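Local structure of triggering receptor expressed on myeloid cells 1 (Mus musculus, 1U9K) at residues L17-P22 with V104-V109; Y28-K33 with P53-S58; Q32-R37 with P44-V49. The protein amplifies inflammatory responses as a ligand-activated myeloid cell-surface receptor that signals through the adapter TYROBP/DAP12, and is represented here by its extracellular V-type immunoglobulin domain. One frame throughout, in Å; residues are numbered along the deposited sequence.

Contact 1. Residues L17-P22 with V104-V109; sequences LTVKCP and VLFHPV
Val19 is the first residue of 17-22 to meet 104-109. Its CG1 and CG2 of Val109 reach for each other tip to tip, 4.1 Å apart, and CG1 also approaches Phe106 CD2 obliquely. Lys20 contributes its backbone: the carbonyl O lies over the centre of the Phe106 ring, 3.6 Å above its plane and almost equally far from the ring carbons. CE1 of the adjacent His107 lies over the opposite face, toward the rim, so both faces of the ring have a neighbour. A chi1 of -163° turns the ring away from the Phe106 N and back over residues 20 to 22. Next comes Cys21, whose SG sits 5.0 Å from the Phe106 ring centroid in an oblique sulfur-aromatic contact and touches Phe106 CB at 4.0 Å. At the end of the strand, Pro22 CD comes against Phe106 CD1 at 3.7 Å. No direct hydrogen bond spans the two segments; instead a water donates to Pro22 O (2.6 Å) and accepts from Phe106 N (2.8 Å). Strand 17-22 is an outer strand of the four-stranded sheet, paired with 75-80, whereas 104-109 belongs to the other sheet, between 7-11 and 89-96. Tyr9 touches both Phe106 and Val109, and the Cys21-Cys93 disulfide ties strand 17-22 to strand 89-96.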
# COMPACT_ATOMS: atom_id res chain seq x y z
N LEU A 17 -2.44 -10.61 3.94
CA LEU A 17 -2.35 -9.33 4.65
C LEU A 17 -3.38 -8.38 4.09
O LEU A 17 -3.46 -8.25 2.86
CB LEU A 17 -0.99 -8.73 4.44
CG LEU A 17 -0.78 -7.31 4.94
CD1 LEU A 17 -0.95 -7.30 6.43
CD2 LEU A 17 0.53 -6.70 4.47
N THR A 18 -4.16 -7.73 4.95
CA THR A 18 -5.07 -6.68 4.51
C THR A 18 -4.75 -5.44 5.31
O THR A 18 -4.72 -5.51 6.53
CB THR A 18 -6.55 -7.06 4.75
OG1 THR A 18 -6.87 -8.25 4.01
CG2 THR A 18 -7.48 -6.03 4.18
N VAL A 19 -4.59 -4.30 4.64
CA VAL A 19 -4.25 -3.04 5.26
C VAL A 19 -5.20 -2.02 4.68
O VAL A 19 -5.42 -1.98 3.47
CB VAL A 19 -2.79 -2.66 4.93
CG1 VAL A 19 -2.47 -1.25 5.34
CG2 VAL A 19 -1.86 -3.66 5.54
N LYS A 20 -5.86 -1.27 5.56
CA LYS A 20 -6.79 -0.19 5.19
C LYS A 20 -6.11 1.14 5.47
O LYS A 20 -5.83 1.46 6.65
CB LYS A 20 -8.07 -0.29 6.02
CG LYS A 20 -8.76 -1.61 5.82
CD LYS A 20 -10.25 -1.55 6.04
CE LYS A 20 -10.82 -2.96 6.01
NZ LYS A 20 -12.30 -2.96 5.53
N CYS A 21 -5.83 1.87 4.42
CA CYS A 21 -5.17 3.16 4.46
C CYS A 21 -6.10 4.30 4.11
O CYS A 21 -6.38 4.50 2.94
CB CYS A 21 -4.00 3.19 3.49
SG CYS A 21 -2.76 1.94 3.88
N PRO A 22 -6.57 5.06 5.08
CA PRO A 22 -7.37 6.22 4.74
C PRO A 22 -6.56 7.26 3.98
O PRO A 22 -5.36 7.38 4.21
CB PRO A 22 -7.77 6.80 6.11
CG PRO A 22 -7.57 5.80 7.06
CD PRO A 22 -6.42 4.93 6.53
N VAL A 104 3.14 9.90 2.89
CA VAL A 104 2.80 8.66 3.58
C VAL A 104 1.39 8.74 4.15
O VAL A 104 1.07 9.66 4.87
CB VAL A 104 3.83 8.39 4.70
CG1 VAL A 104 3.55 7.13 5.41
CG2 VAL A 104 5.28 8.41 4.10
N LEU A 105 0.54 7.78 3.78
CA LEU A 105 -0.77 7.60 4.36
C LEU A 105 -0.69 6.67 5.60
O LEU A 105 0.24 5.86 5.73
CB LEU A 105 -1.70 6.99 3.32
CG LEU A 105 -1.84 7.80 2.03
CD1 LEU A 105 -2.62 6.98 1.05
CD2 LEU A 105 -2.50 9.14 2.30
N PHE A 106 -1.65 6.77 6.49
CA PHE A 106 -1.78 5.77 7.54
C PHE A 106 -0.48 5.80 8.34
O PHE A 106 -0.02 6.87 8.70
CB PHE A 106 -2.14 4.41 6.94
CG PHE A 106 -2.69 3.43 7.93
CD1 PHE A 106 -3.70 3.80 8.81
CD2 PHE A 106 -2.20 2.13 8.00
CE1 PHE A 106 -4.21 2.91 9.72
CE2 PHE A 106 -2.70 1.23 8.92
CZ PHE A 106 -3.71 1.62 9.78
N HIS A 107 0.12 4.63 8.58
CA HIS A 107 1.43 4.56 9.20
C HIS A 107 2.18 3.37 8.57
O HIS A 107 1.55 2.50 7.93
CB HIS A 107 1.35 4.58 10.72
CG HIS A 107 0.35 3.64 11.31
ND1 HIS A 107 -1.00 3.89 11.31
CD2 HIS A 107 0.51 2.46 11.94
CE1 HIS A 107 -1.64 2.88 11.88
NE2 HIS A 107 -0.74 2.00 12.28
N PRO A 108 3.50 3.36 8.63
CA PRO A 108 4.23 2.22 8.10
C PRO A 108 3.75 0.94 8.79
O PRO A 108 3.33 0.95 9.95
CB PRO A 108 5.69 2.56 8.42
CG PRO A 108 5.73 4.04 8.53
CD PRO A 108 4.41 4.41 9.09
N VAL A 109 3.80 -0.13 8.04
CA VAL A 109 3.36 -1.45 8.40
C VAL A 109 4.58 -2.31 8.47
O VAL A 109 5.22 -2.50 7.46
CB VAL A 109 2.45 -2.03 7.25
CG1 VAL A 109 2.10 -3.40 7.53
CG2 VAL A 109 1.18 -1.17 7.10
O HOH W 1 -3.87 8.43 6.04

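Contact 2. Residues Y28-K33 with P53-S58; sequences YANSQK and PFTRPS
Two type I turns, Tyr28 to Ser31 and Pro53 to Arg56, face each other with Asn30 CA and Thr55 CA 4.8 Å apart, and a CA-H...O contact joins Thr55 CA to Ala29 O at 3.4 Å. No direct hydrogen bond crosses between the turns, and Ala29 O and Phe54 O come close as two acceptors without bonding. Phe54 does most of the packing. Its CG is anti to the carbonyl carbon (chi1 -68°), which lays the ring along the backbone of Ser31 and Gln32. CB of Gln32 stands over one face, 3.8 Å from the ring centroid in a CH-pi contact and displaced toward the rim, while Gln32 CG follows at 3.6 Å from Phe54 CE1. The Gln32 amide stays against the CE1-CZ side of the ring, its plane turned 44° from it, and its NE2 is held by Thr50 O. Asn30 works at the other end of Phe54: OD1 touches Phe54 CB and Thr55 CG2, and accepts a bond from a water that in turn accepts from Phe54 N, bridging the turns. Lys33 fixes the first turn from within. Its chain bends at chi2 so that NZ donates to Tyr28 O (3.0 Å) and Ser31 O (2.8 Å). Tyr28 O also takes Ser31 N, the bond that closes the turn, so two donors grip it, and a cation-pi contact with Phe23 also engages the lysine. By topology these segments correspond to the loops before strand C and after strand C' of a V-type immunoglobulin domain, the counterparts of antibody CDR1 and CDR2, which come together here at one end of the sandwich.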
# COMPACT_ATOMS: atom_id res chain seq x y z
N TYR A 28 -6.35 14.55 -2.15
CA TYR A 28 -5.74 13.49 -2.92
C TYR A 28 -6.74 12.75 -3.77
O TYR A 28 -6.41 11.69 -4.21
CB TYR A 28 -4.98 12.52 -2.01
CG TYR A 28 -3.94 13.21 -1.18
CD1 TYR A 28 -2.93 13.96 -1.78
CD2 TYR A 28 -3.97 13.12 0.19
CE1 TYR A 28 -1.97 14.57 -1.02
CE2 TYR A 28 -2.97 13.74 0.99
CZ TYR A 28 -1.99 14.44 0.36
OH TYR A 28 -1.04 15.08 1.10
N ALA A 29 -7.92 13.32 -4.03
CA ALA A 29 -8.93 12.63 -4.86
C ALA A 29 -8.32 12.27 -6.25
O ALA A 29 -8.44 11.13 -6.69
CB ALA A 29 -10.17 13.43 -5.04
N ASN A 30 -7.63 13.23 -6.84
CA ASN A 30 -7.08 13.09 -8.19
C ASN A 30 -5.55 12.81 -8.16
O ASN A 30 -4.78 13.32 -9.00
CB ASN A 30 -7.42 14.32 -9.03
CG ASN A 30 -7.31 14.05 -10.54
OD1 ASN A 30 -7.23 12.88 -10.93
ND2 ASN A 30 -7.26 15.10 -11.37
N SER A 31 -5.11 12.09 -7.16
CA SER A 31 -3.72 11.70 -7.07
C SER A 31 -3.62 10.19 -7.19
O SER A 31 -4.53 9.43 -6.79
CB SER A 31 -3.09 12.14 -5.72
OG SER A 31 -3.12 13.53 -5.58
N GLN A 32 -2.49 9.77 -7.72
CA GLN A 32 -2.13 8.38 -7.71
C GLN A 32 -1.73 7.92 -6.28
O GLN A 32 -1.16 8.69 -5.47
CB GLN A 32 -0.96 8.16 -8.69
CG GLN A 32 -0.73 6.74 -9.06
CD GLN A 32 0.20 6.60 -10.26
OE1 GLN A 32 1.13 7.39 -10.40
NE2 GLN A 32 -0.05 5.62 -11.11
N LYS A 33 -2.03 6.65 -6.01
CA LYS A 33 -1.64 6.00 -4.78
C LYS A 33 -0.84 4.76 -5.05
O LYS A 33 -0.90 4.17 -6.13
CB LYS A 33 -2.84 5.71 -3.88
CG LYS A 33 -3.60 6.98 -3.46
CD LYS A 33 -4.85 7.15 -4.24
CE LYS A 33 -5.61 8.44 -3.88
NZ LYS A 33 -6.54 8.79 -4.92
N PRO A 53 -8.46 7.00 -14.62
CA PRO A 53 -8.52 8.31 -13.94
C PRO A 53 -8.46 8.12 -12.44
O PRO A 53 -9.12 7.21 -11.90
CB PRO A 53 -9.91 8.85 -14.31
CG PRO A 53 -10.42 7.96 -15.31
CD PRO A 53 -9.77 6.61 -15.16
N PHE A 54 -7.64 8.94 -11.78
CA PHE A 54 -7.27 8.65 -10.41
C PHE A 54 -8.40 8.89 -9.44
O PHE A 54 -8.34 8.37 -8.30
CB PHE A 54 -6.09 9.50 -10.01
CG PHE A 54 -4.82 9.13 -10.71
CD1 PHE A 54 -4.45 7.80 -10.80
CD2 PHE A 54 -3.98 10.11 -11.23
CE1 PHE A 54 -3.30 7.43 -11.46
CE2 PHE A 54 -2.85 9.75 -11.84
CZ PHE A 54 -2.50 8.39 -12.00
N THR A 55 -9.40 9.65 -9.85
CA THR A 55 -10.58 9.89 -9.01
C THR A 55 -11.59 8.69 -9.00
O THR A 55 -12.50 8.65 -8.17
CB THR A 55 -11.36 11.10 -9.49
OG1 THR A 55 -11.68 10.95 -10.88
CG2 THR A 55 -10.57 12.40 -9.41
N ARG A 56 -11.43 7.73 -9.91
CA ARG A 56 -12.43 6.70 -10.10
C ARG A 56 -12.15 5.51 -9.19
O ARG A 56 -11.04 5.19 -8.98
CB ARG A 56 -12.50 6.31 -11.58
CG ARG A 56 -13.03 7.44 -12.42
CD ARG A 56 -14.39 8.08 -11.97
NE ARG A 56 -15.36 7.04 -11.58
CZ ARG A 56 -16.66 7.20 -11.41
NH1 ARG A 56 -17.22 8.40 -11.59
NH2 ARG A 56 -17.39 6.15 -11.04
N PRO A 57 -13.18 4.89 -8.61
CA PRO A 57 -12.97 3.63 -7.87
C PRO A 57 -12.32 2.58 -8.77
O PRO A 57 -12.63 2.52 -9.95
CB PRO A 57 -14.38 3.19 -7.54
CG PRO A 57 -15.22 4.32 -7.66
CD PRO A 57 -14.58 5.31 -8.60
N SER A 58 -11.37 1.83 -8.25
CA SER A 58 -10.65 0.85 -9.06
C SER A 58 -10.12 -0.23 -8.17
O SER A 58 -10.04 -0.09 -6.98
CB SER A 58 -9.43 1.52 -9.77
OG SER A 58 -8.51 2.10 -8.83
O HOH W 2 -6.63 11.31 -13.28

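Contact 3. Residues Q32-R37 with P44-V49; sequences QKAWQR and PLTLVV
Leu45 O accepts the shortest hydrogen bond of the contact, from Arg37 N at 2.8 Å with the donor in the carbonyl plane, and Gln36 CA presses on the same oxygen in a CA-H...O contact. Leu45 N answers by donating to Arg37 O, completing an antiparallel hydrogen-bonded pair. Farther along, Leu47 N donates to Trp35 O and Trp35 N to Val48 O (3.1 Å). The register slips by one between Trp35 and Gln36, making a beta bulge at Leu47, whose psi of -36° departs from extended strand geometry. Leu47 CD1 can thus lie against Trp35 CD1 at 3.7 Å and against Arg37 CB at 3.9 Å. Val48 comes from the opposite side of the indole plane: with CG1 between its backbone N and carbonyl carbon (chi1 58°), this methyl packs on Trp35 CB at 3.7 Å. The other face of the hairpin carries Ala34, Gln36, Thr46 and Val49. There Gln36 NE2 donates to Thr46 OG1 at 3.0 Å, a nearly straight bond (165°) with the hydroxyl close to the amide plane, while OE1 accepts from Arg92 NE in strand 89-96. Pro44 CB lies 3.9 Å from Gln36 NE2, the two side chains side by side and pointing the same way, and CG1 of Val49 rests on Ala34 CB at 3.8 Å. With both ends of its amide bonded, Gln36 is fixed in rotation and ties 45-49, 32-37 and 89-96 together across one face, while Leu47 and Val48 pack on Trp35 on the other.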
# COMPACT_ATOMS: atom_id res chain seq x y z
N GLN A 32 -2.49 9.77 -7.72
CA GLN A 32 -2.13 8.38 -7.71
C GLN A 32 -1.73 7.92 -6.28
O GLN A 32 -1.16 8.69 -5.47
CB GLN A 32 -0.96 8.16 -8.69
CG GLN A 32 -0.73 6.74 -9.06
CD GLN A 32 0.20 6.60 -10.26
OE1 GLN A 32 1.13 7.39 -10.40
NE2 GLN A 32 -0.05 5.62 -11.11
N LYS A 33 -2.03 6.65 -6.01
CA LYS A 33 -1.64 6.00 -4.78
C LYS A 33 -0.84 4.76 -5.05
O LYS A 33 -0.90 4.17 -6.13
CB LYS A 33 -2.84 5.71 -3.88
CG LYS A 33 -3.60 6.98 -3.46
CD LYS A 33 -4.85 7.15 -4.24
CE LYS A 33 -5.61 8.44 -3.88
NZ LYS A 33 -6.54 8.79 -4.92
N ALA A 34 -0.04 4.36 -4.06
CA ALA A 34 0.84 3.25 -4.23
C ALA A 34 1.08 2.53 -2.92
O ALA A 34 1.00 3.10 -1.82
CB ALA A 34 2.12 3.66 -4.81
N TRP A 35 1.44 1.26 -3.07
CA TRP A 35 1.98 0.44 -1.99
C TRP A 35 3.47 0.23 -2.24
O TRP A 35 3.84 -0.11 -3.34
CB TRP A 35 1.29 -0.91 -2.03
CG TRP A 35 1.67 -1.94 -0.94
CD1 TRP A 35 2.11 -3.19 -1.18
CD2 TRP A 35 1.48 -1.84 0.48
NE1 TRP A 35 2.25 -3.88 -0.01
CE2 TRP A 35 1.84 -3.08 1.03
CE3 TRP A 35 1.00 -0.84 1.35
CZ2 TRP A 35 1.78 -3.34 2.37
CZ3 TRP A 35 0.94 -1.10 2.70
CH2 TRP A 35 1.34 -2.34 3.20
N GLN A 36 4.28 0.46 -1.22
CA GLN A 36 5.73 0.41 -1.31
C GLN A 36 6.32 -0.49 -0.25
O GLN A 36 5.77 -0.63 0.83
CB GLN A 36 6.37 1.79 -1.14
CG GLN A 36 5.90 2.81 -2.23
CD GLN A 36 6.72 4.10 -2.18
OE1 GLN A 36 6.89 4.65 -1.10
NE2 GLN A 36 7.25 4.54 -3.31
N ARG A 37 7.41 -1.15 -0.58
CA ARG A 37 8.22 -1.80 0.40
C ARG A 37 9.45 -0.91 0.65
O ARG A 37 9.91 -0.19 -0.24
CB ARG A 37 8.61 -3.17 -0.08
CG ARG A 37 9.36 -4.02 0.88
CD ARG A 37 9.49 -5.44 0.35
NE ARG A 37 10.04 -6.32 1.36
CZ ARG A 37 10.26 -7.62 1.17
NH1 ARG A 37 9.96 -8.21 0.02
NH2 ARG A 37 10.75 -8.34 2.14
N PRO A 44 12.86 3.03 -1.75
CA PRO A 44 11.54 2.39 -1.71
C PRO A 44 11.29 1.64 -3.03
O PRO A 44 11.70 2.13 -4.13
CB PRO A 44 10.58 3.57 -1.63
CG PRO A 44 11.39 4.65 -0.94
CD PRO A 44 12.75 4.47 -1.45
N LEU A 45 10.67 0.48 -2.93
CA LEU A 45 10.20 -0.31 -4.07
C LEU A 45 8.72 -0.12 -4.18
O LEU A 45 7.97 -0.45 -3.28
CB LEU A 45 10.41 -1.78 -3.85
CG LEU A 45 11.83 -2.28 -3.75
CD1 LEU A 45 11.81 -3.76 -3.27
CD2 LEU A 45 12.57 -2.11 -5.08
N THR A 46 8.30 0.40 -5.31
CA THR A 46 6.90 0.58 -5.60
C THR A 46 6.35 -0.71 -6.17
O THR A 46 6.77 -1.16 -7.20
CB THR A 46 6.78 1.74 -6.57
OG1 THR A 46 7.24 2.92 -5.87
CG2 THR A 46 5.32 2.03 -6.92
N LEU A 47 5.38 -1.28 -5.48
CA LEU A 47 4.93 -2.62 -5.74
C LEU A 47 3.68 -2.62 -6.64
O LEU A 47 3.52 -3.48 -7.41
CB LEU A 47 4.64 -3.32 -4.44
CG LEU A 47 5.91 -3.55 -3.62
CD1 LEU A 47 5.53 -4.08 -2.30
CD2 LEU A 47 6.74 -4.49 -4.36
N VAL A 48 2.79 -1.63 -6.46
CA VAL A 48 1.52 -1.58 -7.18
C VAL A 48 1.02 -0.16 -7.04
O VAL A 48 1.20 0.44 -6.02
CB VAL A 48 0.52 -2.66 -6.66
CG1 VAL A 48 0.24 -2.53 -5.17
CG2 VAL A 48 -0.79 -2.66 -7.51
N VAL A 49 0.44 0.34 -8.11
CA VAL A 49 -0.07 1.70 -8.17
C VAL A 49 -1.48 1.73 -8.71
O VAL A 49 -1.87 0.83 -9.42
CB VAL A 49 0.80 2.60 -9.06
CG1 VAL A 49 2.20 2.72 -8.48
CG2 VAL A 49 0.85 2.05 -10.48

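In the fold
All three contacts lie in one V-set sandwich and reach its five-stranded sheet. Contacts 2 and 3 share Gln32 and Lys33 on strand 32-37, with centres about 14 Å apart: contact 3 pairs that strand with outer strand 45-49, and contact 2 joins the loops just beyond. Both fall, along the chain, between the two segments of contact 1, which brings residues 17-22 of the four-stranded sheet against 104-109. Contact 1 lies about 17 Å, centre to centre, from contact 2 and about 12 Å from contact 3. Trp35 of contact 3 packs on Leu17, Val19 and Val109 of contact 1, next to the Cys21-Cys93 disulfide: the central tryptophan and cystine expected of an immunoglobulin core.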